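Local coordinates for nuclear import protein MOG1 (Saccharomyces cerevisiae, PDB 1JHS) that binds the Ran-family GTPase Gsp1 and takes part in nuclear protein import and the export of poly(A)+ mRNA, at residues S68-D80 and W90-F104. The protein carries 1 engineered substitution. Numbering follows the deposited sequence.
Sequences SDLKEAWQFHVED and WEALQEDTVQQGTKF
Trp90 gives its indole N-H to Glu79, with NE1 3.0 Å from OE1. The N-H...O angle is 150°, and the oxygen sits only 3° out of the ring plane. Glu79 reaches that edge because its chain bends at chi2. Over one face of the same indole, Val78 CG1 stands 3.4 Å from the centroid of the six-membered ring, 10° off its normal, a CH-pi contact. Beside Phe104, Lys71 NZ meets Glu95 OE1 on its syn lone pair at 2.7 Å, a salt bridge, while water 2 accepts from NZ and donates to Glu95 OE2. Water 1 donates to both Ser68 O and Gly101 O, bridging the two carbonyls. Trp74, Trp90 and Phe104 form an aromatic cluster. Trp74 CG is 3.4 Å from Phe104 CD2, which lies over one indole face toward the rim; Val78 CG2 covers the opposite face, and NE1 is satisfied by Val128 O of strand 124-133. Were Trp74 an alanine, Val128 O would probably lose this donor, and Phe104 CD2 and Trp90 CH2 the ring they both touch. Leu70 extends the apolar layer, its CG 3.8 Å from Phe104 CB. Helix 70-83 thus packs against the 87-99 edge of the seven-stranded antiparallel sheet and its neighbour 103-113 through a buried apolar centre, with directional polar bonds fixing the more exposed margins.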
loop_
_atom_site.group_PDB
_atom_site.type_symbol
_atom_site.label_atom_id
_atom_site.label_comp_id
_atom_site.label_asym_id
_atom_site.label_seq_id
_atom_site.Cartn_x
_atom_site.Cartn_y
_atom_site.Cartn_z
ATOM N N SER A 68 3.681 17.301 12.006
ATOM C CA SER A 68 2.407 17.244 12.744
ATOM C C SER A 68 1.161 16.966 11.920
ATOM O O SER A 68 0.262 16.228 12.360
ATOM C CB SER A 68 2.165 18.559 13.492
ATOM O OG SER A 68 3.064 18.688 14.572
ATOM N N ASP A 69 1.084 17.600 10.755
ATOM C CA ASP A 69 -0.061 17.461 9.879
ATOM C C ASP A 69 -0.104 16.055 9.284
ATOM O O ASP A 69 0.888 15.569 8.728
ATOM C CB ASP A 69 0.006 18.501 8.762
ATOM C CG ASP A 69 -1.178 18.421 7.830
ATOM O OD1 ASP A 69 -0.972 18.058 6.657
ATOM O OD2 ASP A 69 -2.323 18.712 8.264
ATOM N N LEU A 70 -1.263 15.417 9.404
ATOM C CA LEU A 70 -1.433 14.065 8.905
ATOM C C LEU A 70 -1.085 13.915 7.423
ATOM O O LEU A 70 -0.283 13.053 7.065
ATOM C CB LEU A 70 -2.879 13.594 9.155
ATOM C CG LEU A 70 -3.286 12.240 8.559
ATOM C CD1 LEU A 70 -2.476 11.097 9.210
ATOM C CD2 LEU A 70 -4.777 12.036 8.792
ATOM N N LYS A 71 -1.697 14.731 6.560
ATOM C CA LYS A 71 -1.425 14.634 5.119
ATOM C C LYS A 71 0.053 14.898 4.790
ATOM O O LYS A 71 0.631 14.268 3.905
ATOM C CB LYS A 71 -2.305 15.614 4.327
ATOM C CG LYS A 71 -1.936 15.656 2.843
ATOM C CD LYS A 71 -2.988 16.296 1.980
ATOM C CE LYS A 71 -2.594 16.244 0.506
ATOM N NZ LYS A 71 -3.603 16.984 -0.325
ATOM N N GLU A 72 0.663 15.852 5.484
ATOM C CA GLU A 72 2.068 16.148 5.257
ATOM C C GLU A 72 2.939 14.952 5.636
ATOM O O GLU A 72 3.908 14.634 4.932
ATOM C CB GLU A 72 2.492 17.386 6.057
ATOM C CG GLU A 72 2.421 18.666 5.270
ATOM C CD GLU A 72 2.735 19.889 6.132
ATOM O OE1 GLU A 72 3.614 19.799 7.026
ATOM O OE2 GLU A 72 2.091 20.940 5.902
ATOM N N ALA A 73 2.595 14.276 6.732
ATOM C CA ALA A 73 3.351 13.093 7.155
ATOM C C ALA A 73 3.195 11.999 6.082
ATOM O O ALA A 73 4.145 11.289 5.744
ATOM C CB ALA A 73 2.834 12.583 8.505
ATOM N N TRP A 74 1.990 11.879 5.552
ATOM C CA TRP A 74 1.727 10.871 4.528
ATOM C C TRP A 74 2.556 11.183 3.283
ATOM O O TRP A 74 3.220 10.294 2.724
ATOM C CB TRP A 74 0.228 10.846 4.210
ATOM C CG TRP A 74 -0.165 9.918 3.095
ATOM C CD1 TRP A 74 -0.428 8.568 3.190
ATOM C CD2 TRP A 74 -0.390 10.281 1.733
ATOM N NE1 TRP A 74 -0.821 8.079 1.956
ATOM C CE2 TRP A 74 -0.806 9.111 1.048
ATOM C CE3 TRP A 74 -0.286 11.493 1.013
ATOM C CZ2 TRP A 74 -1.111 9.110 -0.328
ATOM C CZ3 TRP A 74 -0.590 11.484 -0.359
ATOM C CH2 TRP A 74 -0.999 10.300 -1.006
ATOM N N GLN A 75 2.547 12.441 2.849
ATOM C CA GLN A 75 3.330 12.814 1.660
ATOM C C GLN A 75 4.802 12.490 1.841
ATOM O O GLN A 75 5.480 12.068 0.909
ATOM C CB GLN A 75 3.160 14.314 1.360
ATOM C CG GLN A 75 1.719 14.686 0.987
ATOM C CD GLN A 75 1.550 16.194 0.753
ATOM O OE1 GLN A 75 1.849 17.011 1.633
ATOM N NE2 GLN A 75 1.089 16.558 -0.424
ATOM N N PHE A 76 5.301 12.707 3.055
ATOM C CA PHE A 76 6.689 12.432 3.373
ATOM C C PHE A 76 6.979 10.945 3.177
ATOM O O PHE A 76 8.001 10.571 2.586
ATOM C CB PHE A 76 6.969 12.814 4.836
ATOM C CG PHE A 76 8.351 12.425 5.314
ATOM C CD1 PHE A 76 9.426 13.284 5.160
ATOM C CD2 PHE A 76 8.574 11.166 5.879
ATOM C CE1 PHE A 76 10.711 12.898 5.553
ATOM C CE2 PHE A 76 9.861 10.769 6.276
ATOM C CZ PHE A 76 10.926 11.636 6.112
ATOM N N HIS A 77 6.077 10.090 3.685
ATOM C CA HIS A 77 6.280 8.657 3.567
ATOM C C HIS A 77 6.116 8.166 2.154
ATOM O O HIS A 77 6.762 7.191 1.760
ATOM C CB HIS A 77 5.345 7.901 4.506
ATOM C CG HIS A 77 5.750 8.008 5.941
ATOM N ND1 HIS A 77 6.925 7.467 6.420
ATOM C CD2 HIS A 77 5.160 8.620 6.994
ATOM C CE1 HIS A 77 7.042 7.745 7.708
ATOM N NE2 HIS A 77 5.984 8.445 8.082
ATOM N N VAL A 78 5.245 8.826 1.399
ATOM C CA VAL A 78 5.063 8.462 -0.014
ATOM C C VAL A 78 6.371 8.770 -0.765
ATOM O O VAL A 78 6.846 7.954 -1.579
ATOM C CB VAL A 78 3.897 9.281 -0.677
ATOM C CG1 VAL A 78 3.892 9.030 -2.207
ATOM C CG2 VAL A 78 2.543 8.820 -0.123
ATOM N N GLU A 79 6.936 9.952 -0.498
ATOM C CA GLU A 79 8.179 10.376 -1.163
ATOM C C GLU A 79 9.283 9.342 -0.934
ATOM O O GLU A 79 9.997 8.964 -1.874
ATOM C CB GLU A 79 8.616 11.759 -0.648
ATOM C CG GLU A 79 9.897 12.323 -1.289
ATOM C CD GLU A 79 9.773 12.603 -2.788
ATOM O OE1 GLU A 79 8.651 12.848 -3.279
ATOM O OE2 GLU A 79 10.812 12.597 -3.487
ATOM N N ASP A 80 9.423 8.865 0.304
ATOM C CA ASP A 80 10.448 7.851 0.581
ATOM C C ASP A 80 10.272 6.601 -0.271
ATOM O O ASP A 80 11.256 5.983 -0.700
ATOM C CB ASP A 80 10.445 7.460 2.056
ATOM C CG ASP A 80 11.068 8.523 2.936
ATOM O OD1 ASP A 80 11.611 9.501 2.392
ATOM O OD2 ASP A 80 11.021 8.388 4.180
ATOM N N TRP A 90 5.249 12.977 -8.356
ATOM C CA TRP A 90 4.162 12.020 -8.371
ATOM C C TRP A 90 2.861 12.740 -8.109
ATOM O O TRP A 90 2.850 13.901 -7.647
ATOM C CB TRP A 90 4.368 10.927 -7.297
ATOM C CG TRP A 90 4.697 11.444 -5.898
ATOM C CD1 TRP A 90 5.942 11.729 -5.402
ATOM C CD2 TRP A 90 3.769 11.716 -4.835
ATOM N NE1 TRP A 90 5.849 12.157 -4.095
ATOM C CE2 TRP A 90 4.526 12.156 -3.720
ATOM C CE3 TRP A 90 2.380 11.628 -4.715
ATOM C CZ2 TRP A 90 3.931 12.513 -2.493
ATOM C CZ3 TRP A 90 1.781 11.985 -3.489
ATOM C CH2 TRP A 90 2.564 12.416 -2.397
ATOM N N GLU A 91 1.762 12.062 -8.398
ATOM C CA GLU A 91 0.469 12.666 -8.135
ATOM C C GLU A 91 -0.430 11.706 -7.383
ATOM O O GLU A 91 -0.295 10.475 -7.503
ATOM C CB GLU A 91 -0.192 13.136 -9.432
ATOM C CG GLU A 91 -0.610 12.084 -10.436
ATOM C CD GLU A 91 -1.237 12.732 -11.697
ATOM O OE1 GLU A 91 -1.745 11.989 -12.569
ATOM O OE2 GLU A 91 -1.215 13.981 -11.809
ATOM N N ALA A 92 -1.311 12.274 -6.568
ATOM C CA ALA A 92 -2.248 11.474 -5.808
ATOM C C ALA A 92 -3.488 11.342 -6.673
ATOM O O ALA A 92 -4.185 12.335 -6.892
ATOM C CB ALA A 92 -2.580 12.177 -4.483
ATOM N N LEU A 93 -3.747 10.137 -7.182
ATOM C CA LEU A 93 -4.924 9.893 -8.012
ATOM C C LEU A 93 -6.190 9.901 -7.164
ATOM O O LEU A 93 -7.276 10.222 -7.652
ATOM C CB LEU A 93 -4.820 8.543 -8.727
ATOM C CG LEU A 93 -3.579 8.317 -9.590
ATOM C CD1 LEU A 93 -3.723 7.025 -10.355
ATOM C CD2 LEU A 93 -3.394 9.484 -10.540
ATOM N N GLN A 94 -6.039 9.510 -5.902
ATOM C CA GLN A 94 -7.139 9.482 -4.946
ATOM C C GLN A 94 -6.532 9.736 -3.562
ATOM O O GLN A 94 -5.374 9.392 -3.322
ATOM C CB GLN A 94 -7.826 8.110 -4.963
ATOM C CG GLN A 94 -9.128 8.095 -4.190
ATOM C CD GLN A 94 -10.227 7.390 -4.951
ATOM O OE1 GLN A 94 -10.157 7.257 -6.168
ATOM N NE2 GLN A 94 -11.256 6.964 -4.245
ATOM N N GLU A 95 -7.292 10.366 -2.666
ATOM C CA GLU A 95 -6.778 10.614 -1.319
ATOM C C GLU A 95 -7.903 10.885 -0.334
ATOM O O GLU A 95 -8.922 11.468 -0.686
ATOM C CB GLU A 95 -5.788 11.782 -1.306
ATOM C CG GLU A 95 -6.376 13.127 -1.732
ATOM C CD GLU A 95 -5.351 14.252 -1.661
ATOM O OE1 GLU A 95 -5.212 14.881 -0.584
ATOM O OE2 GLU A 95 -4.673 14.503 -2.683
ATOM N N ASP A 96 -7.710 10.448 0.903
ATOM C CA ASP A 96 -8.720 10.650 1.932
ATOM C C ASP A 96 -8.148 10.637 3.351
ATOM O O ASP A 96 -7.226 9.886 3.661
ATOM C CB ASP A 96 -9.773 9.537 1.906
ATOM C CG ASP A 96 -10.610 9.522 0.638
ATOM O OD1 ASP A 96 -10.338 8.686 -0.260
ATOM O OD2 ASP A 96 -11.551 10.340 0.537
ATOM N N THR A 97 -8.714 11.481 4.203
ATOM C CA THR A 97 -8.364 11.449 5.607
ATOM C C THR A 97 -9.415 10.466 6.106
ATOM O O THR A 97 -10.624 10.769 6.087
ATOM C CB THR A 97 -8.574 12.796 6.310
ATOM O OG1 THR A 97 -7.512 13.684 5.950
ATOM C CG2 THR A 97 -8.519 12.606 7.811
ATOM N N VAL A 98 -8.974 9.288 6.528
ATOM C CA VAL A 98 -9.897 8.264 7.017
ATOM C C VAL A 98 -10.254 8.556 8.489
ATOM O O VAL A 98 -11.389 8.346 8.922
ATOM C CB VAL A 98 -9.268 6.877 6.880
ATOM C CG1 VAL A 98 -10.084 5.857 7.658
ATOM C CG2 VAL A 98 -9.211 6.488 5.381
ATOM N N GLN A 99 -9.278 9.050 9.246
ATOM C CA GLN A 99 -9.525 9.400 10.644
ATOM C C GLN A 99 -8.615 10.567 10.990
ATOM O O GLN A 99 -7.395 10.455 10.891
ATOM C CB GLN A 99 -9.259 8.217 11.573
ATOM C CG GLN A 99 -9.778 8.449 13.008
ATOM C CD GLN A 99 -9.697 7.201 13.874
ATOM O OE1 GLN A 99 -8.624 6.837 14.364
ATOM N NE2 GLN A 99 -10.832 6.519 14.047
ATOM N N GLN A 100 -9.211 11.696 11.375
ATOM C CA GLN A 100 -8.423 12.874 11.682
ATOM C C GLN A 100 -7.318 12.555 12.659
ATOM O O GLN A 100 -7.507 11.831 13.643
ATOM C CB GLN A 100 -9.309 14.008 12.213
ATOM C CG GLN A 100 -10.295 14.564 11.167
ATOM C CD GLN A 100 -9.614 15.228 9.967
ATOM O OE1 GLN A 100 -8.568 15.873 10.112
ATOM N NE2 GLN A 100 -10.219 15.106 8.784
ATOM N N GLY A 101 -6.141 13.068 12.324
ATOM C CA GLY A 101 -4.963 12.881 13.139
ATOM C C GLY A 101 -4.198 11.586 12.975
ATOM O O GLY A 101 -2.983 11.592 13.146
ATOM N N THR A 102 -4.846 10.484 12.586
ATOM C CA THR A 102 -4.083 9.250 12.525
ATOM C C THR A 102 -4.113 8.364 11.287
ATOM O O THR A 102 -3.203 7.563 11.117
ATOM C CB THR A 102 -4.430 8.347 13.703
ATOM O OG1 THR A 102 -5.806 7.973 13.608
ATOM C CG2 THR A 102 -4.176 9.067 15.041
ATOM N N LYS A 103 -5.121 8.498 10.431
ATOM C CA LYS A 103 -5.210 7.594 9.281
ATOM C C LYS A 103 -5.483 8.305 7.974
ATOM O O LYS A 103 -6.488 8.999 7.841
ATOM C CB LYS A 103 -6.296 6.548 9.519
ATOM C CG LYS A 103 -6.066 5.692 10.755
ATOM C CD LYS A 103 -7.233 4.740 11.023
ATOM C CE LYS A 103 -6.863 3.751 12.128
ATOM N NZ LYS A 103 -7.959 2.734 12.328
ATOM N N PHE A 104 -4.580 8.095 7.013
ATOM C CA PHE A 104 -4.682 8.729 5.704
ATOM C C PHE A 104 -4.403 7.697 4.621
ATOM O O PHE A 104 -3.513 6.856 4.785
ATOM C CB PHE A 104 -3.659 9.874 5.622
ATOM C CG PHE A 104 -3.949 10.851 4.525
ATOM C CD1 PHE A 104 -4.714 11.981 4.775
ATOM C CD2 PHE A 104 -3.496 10.607 3.224
ATOM C CE1 PHE A 104 -5.041 12.881 3.741
ATOM C CE2 PHE A 104 -3.807 11.495 2.185
ATOM C CZ PHE A 104 -4.585 12.634 2.450
HETATM O O HOH W 1 -0.852 13.776 12.072
HETATM O O HOH W 2 -2.528 15.713 -2.951
#